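Arabinogalactan endo-1,4-beta-galactosidase (Ignisphaera aggregans, PDB 7OSK) probably cleaves internal beta-1,4-galactosidic links of arabinogalactan through its glycoside hydrolase family 53 domain, the part present here, which binds a calcium ion. Local coordinates at residues K84-N89 with S387-R392; R92-N97 with G110-P115; D272-V277 with L338-K343. One frame throughout, in Å; residues are numbered along the deposited sequence.

Interaction 1 (K84-N89 with S387-R392); sequences KENGVN and SLKVFR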
ATOM      1  N   LYS A  84      -0.092  10.079  13.820  1.00 27.26           N
ATOM      2  CA  LYS A  84       0.100   9.350  15.068  1.00 25.31           C
ATOM      3  C   LYS A  84      -0.998   9.686  16.070  1.00 24.23           C
ATOM      4  O   LYS A  84      -1.571   8.791  16.691  1.00 24.29           O
ATOM      5  CB  LYS A  84       1.475   9.658  15.672  1.00 24.00           C
ATOM      6  CG  LYS A  84       1.932   8.667  16.747  1.00 25.41           C
ATOM      7  CD  LYS A  84       2.029   7.235  16.212  1.00 25.45           C
ATOM      8  CE  LYS A  84       2.507   6.261  17.278  1.00 25.34           C
ATOM      9  NZ  LYS A  84       2.488   4.856  16.782  1.00 24.14           N
ATOM     10  N   GLU A  85      -1.295  10.973  16.217  1.00 24.17           N
ATOM     11  CA  GLU A  85      -2.294  11.412  17.186  1.00 26.35           C
ATOM     12  C   GLU A  85      -3.702  11.022  16.738  1.00 28.05           C
ATOM     13  O   GLU A  85      -4.646  11.068  17.526  1.00 30.75           O
ATOM     14  CB  GLU A  85      -2.204  12.926  17.410  1.00 26.26           C
ATOM     15  CG  GLU A  85      -3.024  13.783  16.447  1.00 26.73           C
ATOM     16  CD  GLU A  85      -2.960  15.260  16.797  1.00 28.32           C
ATOM     17  OE1 GLU A  85      -2.015  15.659  17.509  1.00 28.59           O
ATOM     18  OE2 GLU A  85      -3.855  16.019  16.364  1.00 30.72           O
ATOM     19  N   ASN A  86      -3.837  10.641  15.470  1.00 26.36           N
ATOM     20  CA  ASN A  86      -5.125  10.220  14.930  1.00 27.74           C
ATOM     21  C   ASN A  86      -5.327   8.710  15.007  1.00 26.85           C
ATOM     22  O   ASN A  86      -6.402   8.207  14.680  1.00 27.74           O
ATOM     23  CB  ASN A  86      -5.268  10.687  13.484  1.00 27.30           C
ATOM     24  CG  ASN A  86      -5.845  12.087  13.378  1.00 28.21           C
ATOM     25  OD1 ASN A  86      -7.059  12.260  13.260  1.00 29.38           O
ATOM     26  ND2 ASN A  86      -4.979  13.093  13.428  1.00 25.83           N
ATOM     27  N   GLY A  87      -4.289   7.995  15.430  1.00 24.89           N
ATOM     28  CA  GLY A  87      -4.389   6.568  15.675  1.00 26.78           C
ATOM     29  C   GLY A  87      -3.590   5.708  14.716  1.00 23.97           C
ATOM     30  O   GLY A  87      -3.508   4.492  14.896  1.00 23.13           O
ATOM     31  N   VAL A  88      -3.003   6.325  13.697  1.00 22.88           N
ATOM     32  CA  VAL A  88      -2.209   5.581  12.727  1.00 22.56           C
ATOM     33  C   VAL A  88      -0.885   5.144  13.348  1.00 20.97           C
ATOM     34  O   VAL A  88      -0.166   5.963  13.917  1.00 24.46           O
ATOM     35  CB  VAL A  88      -1.941   6.416  11.457  1.00 22.08           C
ATOM     36  CG1 VAL A  88      -1.024   5.669  10.495  1.00 20.25           C
ATOM     37  CG2 VAL A  88      -3.252   6.769  10.770  1.00 23.50           C
ATOM     38  N   ASN A  89      -0.567   3.856  13.229  1.00 20.17           N
ATOM     39  CA  ASN A  89       0.641   3.296  13.837  1.00 23.09           C
ATOM     40  C   ASN A  89       1.607   2.674  12.834  1.00 22.49           C
ATOM     41  O   ASN A  89       2.736   2.334  13.189  1.00 21.90           O
ATOM     42  CB  ASN A  89       0.263   2.245  14.880  1.00 22.62           C
ATOM     43  CG  ASN A  89      -0.705   1.213  14.343  1.00 21.02           C
ATOM     44  OD1 ASN A  89      -0.982   1.173  13.145  1.00 21.49           O
ATOM     45  ND2 ASN A  89      -1.220   0.366  15.227  1.00 24.72           N
ATOM     46  N   SER A 387     -12.574  12.171   9.594  1.00 31.17           N
ATOM     47  CA  SER A 387     -12.624  10.719   9.439  1.00 31.18           C
ATOM     48  C   SER A 387     -11.251  10.083   9.642  1.00 26.76           C
ATOM     49  O   SER A 387     -11.107   8.865   9.573  1.00 26.11           O
ATOM     50  CB  SER A 387     -13.175  10.348   8.059  1.00 28.03           C
ATOM     51  OG  SER A 387     -12.444  10.981   7.026  1.00 27.44           O
ATOM     52  N   LEU A 388     -10.243  10.911   9.892  1.00 28.20           N
ATOM     53  CA  LEU A 388      -8.896  10.416  10.148  1.00 27.40           C
ATOM     54  C   LEU A 388      -8.810   9.826  11.551  1.00 27.16           C
ATOM     55  O   LEU A 388      -7.873   9.098  11.868  1.00 27.69           O
ATOM     56  CB  LEU A 388      -7.868  11.539   9.976  1.00 27.29           C
ATOM     57  CG  LEU A 388      -6.388  11.171  10.115  1.00 24.74           C
ATOM     58  CD1 LEU A 388      -5.971  10.102   9.114  1.00 24.83           C
ATOM     59  CD2 LEU A 388      -5.529  12.410   9.956  1.00 26.19           C
ATOM     60  N   LYS A 389      -9.798  10.141  12.385  1.00 28.45           N
ATOM     61  CA  LYS A 389      -9.853   9.631  13.751  1.00 29.37           C
ATOM     62  C   LYS A 389     -10.419   8.215  13.800  1.00 28.34           C
ATOM     63  O   LYS A 389     -10.617   7.656  14.878  1.00 28.68           O
ATOM     64  CB  LYS A 389     -10.702  10.549  14.633  1.00 31.54           C
ATOM     65  CG  LYS A 389     -10.196  11.974  14.729  1.00 32.75           C
ATOM     66  CD  LYS A 389     -11.162  12.835  15.526  1.00 35.61           C
ATOM     67  CE  LYS A 389     -10.676  14.268  15.638  1.00 39.02           C
ATOM     68  NZ  LYS A 389     -11.659  15.128  16.355  1.00 39.10           N
ATOM     69  N   VAL A 390     -10.686   7.640  12.634  1.00 27.73           N
ATOM     70  CA  VAL A 390     -11.253   6.300  12.567  1.00 27.76           C
ATOM     71  C   VAL A 390     -10.260   5.277  13.112  1.00 26.19           C
ATOM     72  O   VAL A 390     -10.655   4.255  13.668  1.00 26.33           O
ATOM     73  CB  VAL A 390     -11.653   5.927  11.119  1.00 27.77           C
ATOM     74  CG1 VAL A 390     -10.421   5.821  10.224  1.00 26.49           C
ATOM     75  CG2 VAL A 390     -12.453   4.630  11.095  1.00 27.09           C
ATOM     76  N   PHE A 391      -8.971   5.563  12.964  1.00 26.93           N
ATOM     77  CA  PHE A 391      -7.923   4.661  13.437  1.00 27.09           C
ATOM     78  C   PHE A 391      -7.686   4.784  14.945  1.00 29.73           C
ATOM     79  O   PHE A 391      -6.779   4.152  15.490  1.00 27.66           O
ATOM     80  CB  PHE A 391      -6.616   4.935  12.692  1.00 25.97           C
ATOM     81  CG  PHE A 391      -6.757   4.928  11.196  1.00 26.75           C
ATOM     82  CD1 PHE A 391      -6.679   3.743  10.484  1.00 25.53           C
ATOM     83  CD2 PHE A 391      -6.960   6.108  10.500  1.00 26.93           C
ATOM     84  CE1 PHE A 391      -6.805   3.734   9.112  1.00 25.01           C
ATOM     85  CE2 PHE A 391      -7.085   6.103   9.122  1.00 26.07           C
ATOM     86  CZ  PHE A 391      -7.008   4.914   8.429  1.00 23.89           C
ATOM     87  N   ARG A 392      -8.497   5.606  15.609  1.00 28.59           N
ATOM     88  CA  ARG A 392      -8.397   5.806  17.053  1.00 28.35           C
ATOM     89  C   ARG A 392      -9.752   5.565  17.709  1.00 29.84           C
ATOM     90  O   ARG A 392      -9.832   5.059  18.829  1.00 31.43           O
ATOM     91  CB  ARG A 392      -7.900   7.222  17.361  1.00 31.28           C
ATOM     92  CG  ARG A 392      -7.665   7.516  18.839  1.00 30.89           C
ATOM     93  CD  ARG A 392      -7.485   9.008  19.068  1.00 31.85           C
ATOM     94  NE  ARG A 392      -8.727   9.745  18.841  1.00 35.08           N
ATOM     95  CZ  ARG A 392      -8.811  11.068  18.729  1.00 39.65           C
ATOM     96  NH1 ARG A 392      -7.722  11.822  18.812  1.00 36.48           N
ATOM     97  NH2 ARG A 392      -9.992  11.640  18.527  1.00 39.70           N
TER
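The side-chain amide of Asn86 lies across the branch of Leu388, the two side chains at about a right angle. The contact sits where helix 79-85 of the TIM barrel ends in a Schellman motif, and the C-terminal end of the modelled chain packs onto that turn. Asn86 CG meets Leu388 CG at 3.4 Å and also touches CD2, and OD1 lies beside Leu388 CB and CG. Leu388 CG stands anti to its own nitrogen (chi1 -176°), which directs the branch toward the amide. Asn86 ND2 is hydrogen-bonded to Ile82 O, so the amide is tied back to its own helix. Asn86 OD1 also touches Lys389 CG, at 3.5 Å, before the extended lysine chain leads away.

Gly87 is the residue with positive phi (113°), and its N is hydrogen-bonded to Lys84 O. At these angles a CB would be jammed against the carbonyl of Asn86, which by itself calls for glycine; it would also run into Phe391 O. Gly87 CA makes a CA-H...O contact of 3.4 Å to Phe391 O. Just beyond, Val88 places CG2 over one face of the Phe391 ring, a CH-pi contact at 4.2 Å from the centroid. Both side chains point the same way and both reach Val54 of strand 51-55.

At the outer side the Glu85 carboxylate forms a salt bridge with Arg77. Arg392 bends at chi3 (69°), and its NH1 gives the backbone O of Glu85 a weak hydrogen bond of 3.4 Å.

Interaction 2 (R92-N97 with G110-P115); sequences RLRVWN and GNCDLP
Cys112 points its side chain at strand 90-95 and packs beside Arg94 over one face of Trp96. Its CB rests 3.4 Å from Arg94 O. The same CB sits over the rim of one face of the Trp96 indole and is 4.1 Å from CE3. From there SG turns beside its own backbone nitrogen (chi1 -54°) and comes to the arginine. It lies 3.6 Å from Arg94 NE, oblique to the guanidinium, and also touches Arg94 CG. SG is 4.7 Å from the centroid of the six-membered ring of Trp96, an oblique sulfur-aromatic contact. Arg94 CD lies over the same indole face as Cys112 CB. The far end of the arginine is held from outside: NH2 forms a salt bridge with Glu58 and a hydrogen bond with Gly109 O.

Cys112 is the centre of an inverse gamma turn, and its carbonyl accepts a hydrogen bond from Trp96 N, 2.8 Å to Cys112 O. That bond is fairly straight (159°), with the donor tilted out of the carbonyl plane. Val95 CA-H reaches the same oxygen. Farther along, Val95 CG1 touches Leu114 CD1 at 4.0 Å.

Asp113 is the N-cap of helix 114-126. The contact thus fixes the return from a strand's C-terminal end to the next helix, in the beta-alpha-beta unit 90-95, 114-126 and 130-135 of the TIM barrel.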
ATOM      1  N   ARG A  92       3.088   2.698   5.118  1.00 19.97           N
ATOM      2  CA  ARG A  92       3.393   1.897   3.936  1.00 19.77           C
ATOM      3  C   ARG A  92       3.950   2.787   2.834  1.00 17.78           C
ATOM      4  O   ARG A  92       3.372   3.823   2.512  1.00 17.53           O
ATOM      5  CB  ARG A  92       2.146   1.158   3.449  1.00 19.69           C
ATOM      6  CG  ARG A  92       2.364   0.288   2.222  1.00 18.51           C
ATOM      7  CD  ARG A  92       1.106  -0.501   1.890  1.00 20.13           C
ATOM      8  NE  ARG A  92       1.278  -1.368   0.721  1.00 21.73           N
ATOM      9  CZ  ARG A  92       0.925  -1.047  -0.521  1.00 17.33           C
ATOM     10  NH1 ARG A  92       0.376   0.132  -0.787  1.00 18.32           N
ATOM     11  NH2 ARG A  92       1.122  -1.909  -1.507  1.00 17.32           N
ATOM     12  N   LEU A  93       5.081   2.378   2.267  1.00 18.98           N
ATOM     13  CA  LEU A  93       5.745   3.147   1.217  1.00 18.17           C
ATOM     14  C   LEU A  93       6.144   2.250   0.056  1.00 16.89           C
ATOM     15  O   LEU A  93       6.753   1.200   0.257  1.00 17.22           O
ATOM     16  CB  LEU A  93       6.987   3.853   1.770  1.00 19.99           C
ATOM     17  CG  LEU A  93       6.778   4.886   2.878  1.00 19.43           C
ATOM     18  CD1 LEU A  93       8.116   5.301   3.458  1.00 16.75           C
ATOM     19  CD2 LEU A  93       6.019   6.096   2.356  1.00 18.92           C
ATOM     20  N   ARG A  94       5.798   2.667  -1.158  1.00 19.00           N
ATOM     21  CA  ARG A  94       6.251   1.974  -2.356  1.00 18.93           C
ATOM     22  C   ARG A  94       7.622   2.503  -2.755  1.00 16.76           C
ATOM     23  O   ARG A  94       7.962   3.645  -2.450  1.00 18.75           O
ATOM     24  CB  ARG A  94       5.255   2.145  -3.506  1.00 18.04           C
ATOM     25  CG  ARG A  94       5.004   3.585  -3.914  1.00 17.30           C
ATOM     26  CD  ARG A  94       4.117   3.667  -5.147  1.00 18.37           C
ATOM     27  NE  ARG A  94       3.744   5.045  -5.462  1.00 19.33           N
ATOM     28  CZ  ARG A  94       2.714   5.691  -4.922  1.00 17.23           C
ATOM     29  NH1 ARG A  94       1.938   5.091  -4.027  1.00 18.98           N
ATOM     30  NH2 ARG A  94       2.459   6.942  -5.276  1.00 13.61           N
ATOM     31  N   VAL A  95       8.402   1.666  -3.431  1.00 17.92           N
ATOM     32  CA  VAL A  95       9.737   2.048  -3.881  1.00 19.15           C
ATOM     33  C   VAL A  95       9.957   1.614  -5.327  1.00 18.63           C
ATOM     34  O   VAL A  95       9.931   0.422  -5.642  1.00 17.30           O
ATOM     35  CB  VAL A  95      10.840   1.430  -2.982  1.00 16.82           C
ATOM     36  CG1 VAL A  95      12.228   1.744  -3.531  1.00 17.32           C
ATOM     37  CG2 VAL A  95      10.712   1.934  -1.554  1.00 17.00           C
ATOM     38  N   TRP A  96      10.168   2.596  -6.198  1.00 19.29           N
ATOM     39  CA  TRP A  96      10.520   2.343  -7.589  1.00 15.96           C
ATOM     40  C   TRP A  96      12.033   2.425  -7.737  1.00 16.80           C
ATOM     41  O   TRP A  96      12.688   3.216  -7.057  1.00 16.33           O
ATOM     42  CB  TRP A  96       9.830   3.345  -8.516  1.00 15.47           C
ATOM     43  CG  TRP A  96       8.334   3.203  -8.552  1.00 17.58           C
ATOM     44  CD1 TRP A  96       7.621   2.038  -8.563  1.00 18.22           C
ATOM     45  CD2 TRP A  96       7.370   4.261  -8.573  1.00 16.67           C
ATOM     46  NE1 TRP A  96       6.275   2.308  -8.592  1.00 16.45           N
ATOM     47  CE2 TRP A  96       6.095   3.665  -8.601  1.00 16.89           C
ATOM     48  CE3 TRP A  96       7.463   5.655  -8.572  1.00 20.05           C
ATOM     49  CZ2 TRP A  96       4.921   4.414  -8.625  1.00 19.24           C
ATOM     50  CZ3 TRP A  96       6.292   6.398  -8.598  1.00 20.69           C
ATOM     51  CH2 TRP A  96       5.041   5.776  -8.622  1.00 16.89           C
ATOM     52  N   ASN A  97      12.589   1.601  -8.620  1.00 16.97           N
ATOM     53  CA  ASN A  97      14.035   1.514  -8.773  1.00 16.98           C
ATOM     54  C   ASN A  97      14.631   2.803  -9.324  1.00 18.13           C
ATOM     55  O   ASN A  97      15.568   3.357  -8.748  1.00 19.26           O
ATOM     56  CB  ASN A  97      14.400   0.341  -9.682  1.00 20.54           C
ATOM     57  CG  ASN A  97      14.011  -1.001  -9.088  1.00 20.23           C
ATOM     58  OD1 ASN A  97      13.025  -1.110  -8.358  1.00 16.91           O
ATOM     59  ND2 ASN A  97      14.790  -2.030  -9.395  1.00 21.60           N
ATOM     60  N   GLY A 110       4.636  10.706  -7.235  1.00 19.98           N
ATOM     61  CA  GLY A 110       5.326  10.723  -5.957  1.00 19.11           C
ATOM     62  C   GLY A 110       6.835  10.622  -6.095  1.00 17.69           C
ATOM     63  O   GLY A 110       7.564  10.994  -5.178  1.00 16.47           O
ATOM     64  N   ASN A 111       7.300  10.127  -7.240  1.00 18.83           N
ATOM     65  CA  ASN A 111       8.730   9.948  -7.483  1.00 16.90           C
ATOM     66  C   ASN A 111       9.387   9.177  -6.344  1.00 19.20           C
ATOM     67  O   ASN A 111      10.297   9.676  -5.678  1.00 18.84           O
ATOM     68  CB  ASN A 111       9.401  11.304  -7.671  1.00 17.00           C
ATOM     69  CG  ASN A 111       8.846  12.057  -8.857  1.00 17.56           C
ATOM     70  OD1 ASN A 111       8.538  11.461  -9.886  1.00 16.77           O
ATOM     71  ND2 ASN A 111       8.699  13.371  -8.717  1.00 18.36           N
ATOM     72  N   CYS A 112       8.918   7.951  -6.143  1.00 15.20           N
ATOM     73  CA  CYS A 112       9.231   7.187  -4.945  1.00 18.98           C
ATOM     74  C   CYS A 112      10.505   6.351  -5.069  1.00 18.08           C
ATOM     75  O   CYS A 112      10.462   5.127  -4.944  1.00 15.55           O
ATOM     76  CB  CYS A 112       8.050   6.276  -4.606  1.00 18.66           C
ATOM     77  SG  CYS A 112       6.483   7.161  -4.477  1.00 16.27           S
ATOM     78  N   ASP A 113      11.636   7.009  -5.300  1.00 16.78           N
ATOM     79  CA  ASP A 113      12.911   6.305  -5.360  1.00 17.33           C
ATOM     80  C   ASP A 113      13.404   6.019  -3.944  1.00 18.94           C
ATOM     81  O   ASP A 113      12.867   6.549  -2.972  1.00 19.62           O
ATOM     82  CB  ASP A 113      13.950   7.110  -6.149  1.00 17.85           C
ATOM     83  CG  ASP A 113      14.298   8.431  -5.491  1.00 20.48           C
ATOM     84  OD1 ASP A 113      13.506   8.907  -4.656  1.00 21.32           O
ATOM     85  OD2 ASP A 113      15.365   8.995  -5.817  1.00 20.24           O
ATOM     86  N   LEU A 114      14.428   5.178  -3.838  1.00 18.37           N
ATOM     87  CA  LEU A 114      14.878   4.670  -2.544  1.00 16.06           C
ATOM     88  C   LEU A 114      15.386   5.770  -1.601  1.00 18.25           C
ATOM     89  O   LEU A 114      15.072   5.747  -0.412  1.00 17.81           O
ATOM     90  CB  LEU A 114      15.969   3.616  -2.754  1.00 17.43           C
ATOM     91  CG  LEU A 114      16.451   2.865  -1.511  1.00 20.08           C
ATOM     92  CD1 LEU A 114      15.358   1.950  -0.977  1.00 16.71           C
ATOM     93  CD2 LEU A 114      17.715   2.077  -1.828  1.00 19.77           C
ATOM     94  N   PRO A 115      16.173   6.732  -2.118  1.00 20.62           N
ATOM     95  CA  PRO A 115      16.649   7.798  -1.226  1.00 19.26           C
ATOM     96  C   PRO A 115      15.528   8.638  -0.606  1.00 18.29           C
ATOM     97  O   PRO A 115      15.599   8.931   0.587  1.00 16.37           O
ATOM     98  CB  PRO A 115      17.521   8.660  -2.145  1.00 14.90           C
ATOM     99  CG  PRO A 115      17.960   7.741  -3.218  1.00 18.21           C
ATOM    100  CD  PRO A 115      16.797   6.829  -3.451  1.00 20.02           C
TER

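Interaction 3 (D272-V277 with L338-K343); sequences DFRNLV and LYEEGK
Helices 270-283 and 324-342 run in the same general direction here, their short axes 34° apart and 9.1 Å at closest approach, and the backbones come nearest at Val277 and Gly342. Val277 points into the second helix. Its CG1 lies 3.4 Å from Gly342 N and also packs on Glu341 CB. Its CG2 meets Leu338 CD1 at 4.1 Å, with the two side chains crossing at about a right angle. CG2 also lies over one face of the Phe273 ring. Phe273 CE2 reaches Leu338 CB at 4.1 Å, and Leu338 N stands at the edge of the ring.

On the outer side Arg274, extended from CG to NE, reaches across to two glutamates of the other helix. NH2 forms a salt bridge of 2.7 Å with Glu340 OE1, which lies in the guanidinium plane at its edge. NE forms a second one, 2.9 Å, with Glu341 OE2. As a hydrogen bond this second pair is weak (130°), and the carboxylate stands almost perpendicular to the guanidinium. A fold at chi2 (-71°) brings the Glu341 carboxylate back alongside the Arg274 chain, and its OE1 forms a salt bridge with Arg278. The positive charges probably offset those of the adjacent carboxylates. An alanine at Arg274 would remove both bridges, and would probably leave Glu340 without this mate and Glu341 relying on Arg278.

These are neighbouring outer helices of the TIM barrel, following strands 257-261 and 287-293. Beneath them Phe273 rests on Val290, and Leu338 reaches strand 287-293 at Ile288 and Val290 and strand 346-352 at Ala346 and Ile349.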
ATOM      1  N   ASP A 272     -18.246  -9.912   0.153  1.00 27.62           N
ATOM      2  CA  ASP A 272     -17.263 -10.548  -0.717  1.00 27.07           C
ATOM      3  C   ASP A 272     -15.889 -10.534  -0.054  1.00 27.08           C
ATOM      4  O   ASP A 272     -15.084 -11.447  -0.249  1.00 24.59           O
ATOM      5  CB  ASP A 272     -17.203  -9.845  -2.076  1.00 24.90           C
ATOM      6  CG  ASP A 272     -18.511  -9.933  -2.839  1.00 26.10           C
ATOM      7  OD1 ASP A 272     -19.215 -10.955  -2.705  1.00 32.56           O
ATOM      8  OD2 ASP A 272     -18.836  -8.979  -3.576  1.00 22.54           O
ATOM      9  N   PHE A 273     -15.629  -9.494   0.733  1.00 25.72           N
ATOM     10  CA  PHE A 273     -14.380  -9.397   1.476  1.00 25.28           C
ATOM     11  C   PHE A 273     -14.375 -10.381   2.642  1.00 25.62           C
ATOM     12  O   PHE A 273     -13.357 -11.004   2.931  1.00 24.98           O
ATOM     13  CB  PHE A 273     -14.162  -7.969   1.983  1.00 25.06           C
ATOM     14  CG  PHE A 273     -12.909  -7.799   2.798  1.00 25.83           C
ATOM     15  CD1 PHE A 273     -11.668  -7.740   2.184  1.00 24.58           C
ATOM     16  CD2 PHE A 273     -12.971  -7.695   4.179  1.00 25.42           C
ATOM     17  CE1 PHE A 273     -10.515  -7.584   2.929  1.00 24.12           C
ATOM     18  CE2 PHE A 273     -11.821  -7.538   4.930  1.00 25.01           C
ATOM     19  CZ  PHE A 273     -10.592  -7.483   4.305  1.00 25.09           C
ATOM     20  N   ARG A 274     -15.521 -10.523   3.300  1.00 29.18           N
ATOM     21  CA  ARG A 274     -15.660 -11.453   4.417  1.00 26.55           C
ATOM     22  C   ARG A 274     -15.397 -12.891   3.988  1.00 27.58           C
ATOM     23  O   ARG A 274     -14.753 -13.655   4.705  1.00 30.37           O
ATOM     24  CB  ARG A 274     -17.057 -11.355   5.028  1.00 28.54           C
ATOM     25  CG  ARG A 274     -17.148 -10.445   6.237  1.00 28.65           C
ATOM     26  CD  ARG A 274     -18.523 -10.517   6.882  1.00 27.60           C
ATOM     27  NE  ARG A 274     -18.498 -10.059   8.268  1.00 27.71           N
ATOM     28  CZ  ARG A 274     -18.619  -8.791   8.647  1.00 27.26           C
ATOM     29  NH1 ARG A 274     -18.775  -7.826   7.748  1.00 30.15           N
ATOM     30  NH2 ARG A 274     -18.582  -8.484   9.936  1.00 25.91           N
ATOM     31  N   ASN A 275     -15.904 -13.254   2.816  1.00 27.10           N
ATOM     32  CA  ASN A 275     -15.758 -14.612   2.311  1.00 28.01           C
ATOM     33  C   ASN A 275     -14.301 -14.948   2.022  1.00 27.14           C
ATOM     34  O   ASN A 275     -13.870 -16.083   2.220  1.00 27.75           O
ATOM     35  CB  ASN A 275     -16.597 -14.807   1.047  1.00 30.51           C
ATOM     36  CG  ASN A 275     -18.075 -14.576   1.289  1.00 32.57           C
ATOM     37  OD1 ASN A 275     -18.607 -14.914   2.349  1.00 32.89           O
ATOM     38  ND2 ASN A 275     -18.749 -13.995   0.304  1.00 35.05           N
ATOM     39  N   LEU A 276     -13.547 -13.960   1.552  1.00 26.19           N
ATOM     40  CA  LEU A 276     -12.133 -14.163   1.267  1.00 24.26           C
ATOM     41  C   LEU A 276     -11.352 -14.415   2.550  1.00 25.26           C
ATOM     42  O   LEU A 276     -10.537 -15.333   2.619  1.00 24.59           O
ATOM     43  CB  LEU A 276     -11.540 -12.957   0.536  1.00 25.09           C
ATOM     44  CG  LEU A 276     -10.042 -13.076   0.230  1.00 24.27           C
ATOM     45  CD1 LEU A 276      -9.780 -14.211  -0.754  1.00 23.36           C
ATOM     46  CD2 LEU A 276      -9.486 -11.770  -0.291  1.00 20.79           C
ATOM     47  N   VAL A 277     -11.599 -13.588   3.559  1.00 26.40           N
ATOM     48  CA  VAL A 277     -10.849 -13.662   4.805  1.00 25.07           C
ATOM     49  C   VAL A 277     -11.009 -15.031   5.460  1.00 26.20           C
ATOM     50  O   VAL A 277     -10.018 -15.691   5.769  1.00 26.88           O
ATOM     51  CB  VAL A 277     -11.287 -12.557   5.795  1.00 26.75           C
ATOM     52  CG1 VAL A 277     -10.595 -12.731   7.146  1.00 30.61           C
ATOM     53  CG2 VAL A 277     -10.982 -11.178   5.225  1.00 25.80           C
ATOM     54  N   LEU A 338     -12.462  -7.496   8.977  1.00 23.61           N
ATOM     55  CA  LEU A 338     -11.192  -8.206   8.935  1.00 24.75           C
ATOM     56  C   LEU A 338     -10.914  -8.945  10.240  1.00 25.63           C
ATOM     57  O   LEU A 338     -10.480 -10.096  10.225  1.00 24.87           O
ATOM     58  CB  LEU A 338     -10.047  -7.236   8.632  1.00 24.55           C
ATOM     59  CG  LEU A 338      -8.643  -7.849   8.644  1.00 24.04           C
ATOM     60  CD1 LEU A 338      -8.547  -9.033   7.691  1.00 23.53           C
ATOM     61  CD2 LEU A 338      -7.602  -6.797   8.295  1.00 22.84           C
ATOM     62  N   TYR A 339     -11.165  -8.284  11.366  1.00 24.99           N
ATOM     63  CA  TYR A 339     -10.852  -8.860  12.669  1.00 25.14           C
ATOM     64  C   TYR A 339     -11.869  -9.917  13.087  1.00 25.43           C
ATOM     65  O   TYR A 339     -11.504 -10.940  13.668  1.00 26.40           O
ATOM     66  CB  TYR A 339     -10.777  -7.766  13.738  1.00 24.99           C
ATOM     67  CG  TYR A 339     -10.472  -8.303  15.119  1.00 26.77           C
ATOM     68  CD1 TYR A 339      -9.357  -9.100  15.343  1.00 27.18           C
ATOM     69  CD2 TYR A 339     -11.298  -8.012  16.199  1.00 27.72           C
ATOM     70  CE1 TYR A 339      -9.072  -9.597  16.603  1.00 26.99           C
ATOM     71  CE2 TYR A 339     -11.019  -8.504  17.464  1.00 28.14           C
ATOM     72  CZ  TYR A 339      -9.906  -9.297  17.660  1.00 27.61           C
ATOM     73  OH  TYR A 339      -9.623  -9.791  18.913  1.00 26.14           O
ATOM     74  N   GLU A 340     -13.138  -9.669  12.788  1.00 25.32           N
ATOM     75  CA  GLU A 340     -14.211 -10.581  13.178  1.00 27.96           C
ATOM     76  C   GLU A 340     -14.095 -11.927  12.467  1.00 27.35           C
ATOM     77  O   GLU A 340     -14.560 -12.948  12.975  1.00 25.77           O
ATOM     78  CB  GLU A 340     -15.574  -9.946  12.891  1.00 26.41           C
ATOM     79  CG  GLU A 340     -15.941  -8.835  13.868  1.00 25.90           C
ATOM     80  CD  GLU A 340     -17.160  -8.046  13.438  1.00 25.60           C
ATOM     81  OE1 GLU A 340     -17.860  -8.492  12.505  1.00 27.55           O
ATOM     82  OE2 GLU A 340     -17.417  -6.978  14.035  1.00 26.75           O
ATOM     83  N   GLU A 341     -13.468 -11.919  11.294  1.00 27.39           N
ATOM     84  CA  GLU A 341     -13.270 -13.131  10.508  1.00 28.25           C
ATOM     85  C   GLU A 341     -11.823 -13.603  10.594  1.00 27.65           C
ATOM     86  O   GLU A 341     -11.554 -14.800  10.716  1.00 25.50           O
ATOM     87  CB  GLU A 341     -13.645 -12.889   9.045  1.00 28.31           C
ATOM     88  CG  GLU A 341     -14.970 -12.173   8.843  1.00 28.52           C
ATOM     89  CD  GLU A 341     -16.171 -13.034   9.179  1.00 31.47           C
ATOM     90  OE1 GLU A 341     -15.981 -14.177   9.648  1.00 33.04           O
ATOM     91  OE2 GLU A 341     -17.311 -12.568   8.961  1.00 30.70           O
ATOM     92  N   GLY A 342     -10.896 -12.654  10.521  1.00 27.67           N
ATOM     93  CA  GLY A 342      -9.479 -12.961  10.559  1.00 26.35           C
ATOM     94  C   GLY A 342      -9.041 -13.522  11.897  1.00 26.57           C
ATOM     95  O   GLY A 342      -8.040 -14.236  11.976  1.00 25.36           O
ATOM     96  N   LYS A 343      -9.794 -13.197  12.946  1.00 29.31           N
ATOM     97  CA  LYS A 343      -9.504 -13.675  14.295  1.00 27.32           C
ATOM     98  C   LYS A 343      -8.080 -13.277  14.708  1.00 26.51           C
ATOM     99  O   LYS A 343      -7.744 -12.092  14.720  1.00 24.81           O
ATOM    100  CB  LYS A 343      -9.698 -15.196  14.374  1.00 27.82           C
ATOM    101  CG  LYS A 343     -11.062 -15.692  13.897  1.00 28.15           C
ATOM    102  CD  LYS A 343     -12.061 -15.846  15.033  1.00 31.26           C
ATOM    103  CE  LYS A 343     -13.289 -14.976  14.822  1.00 34.25           C
ATOM    104  NZ  LYS A 343     -13.970 -15.257  13.526  1.00 33.61           N
TER

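From the N terminus the chain passes strand 51-55 and reaches helix 79-85, whose end opens interaction 1. Strand 90-95 follows directly and opens interaction 2. This closes after a short loop, at the start of helix 114-126. The chain then runs round the barrel to helix 270-283, where interaction 3 opens; it closes at the end of helix 324-342. Interaction 1 closes last, at residues 387-392, so both others nest inside it. Interactions 2 and 3 are in series and lie on opposite sides of the chain's centre, about 30 Å apart between centres. Together they tie the chain's late end to an early helix, a strand to its following helix, and two outer helices.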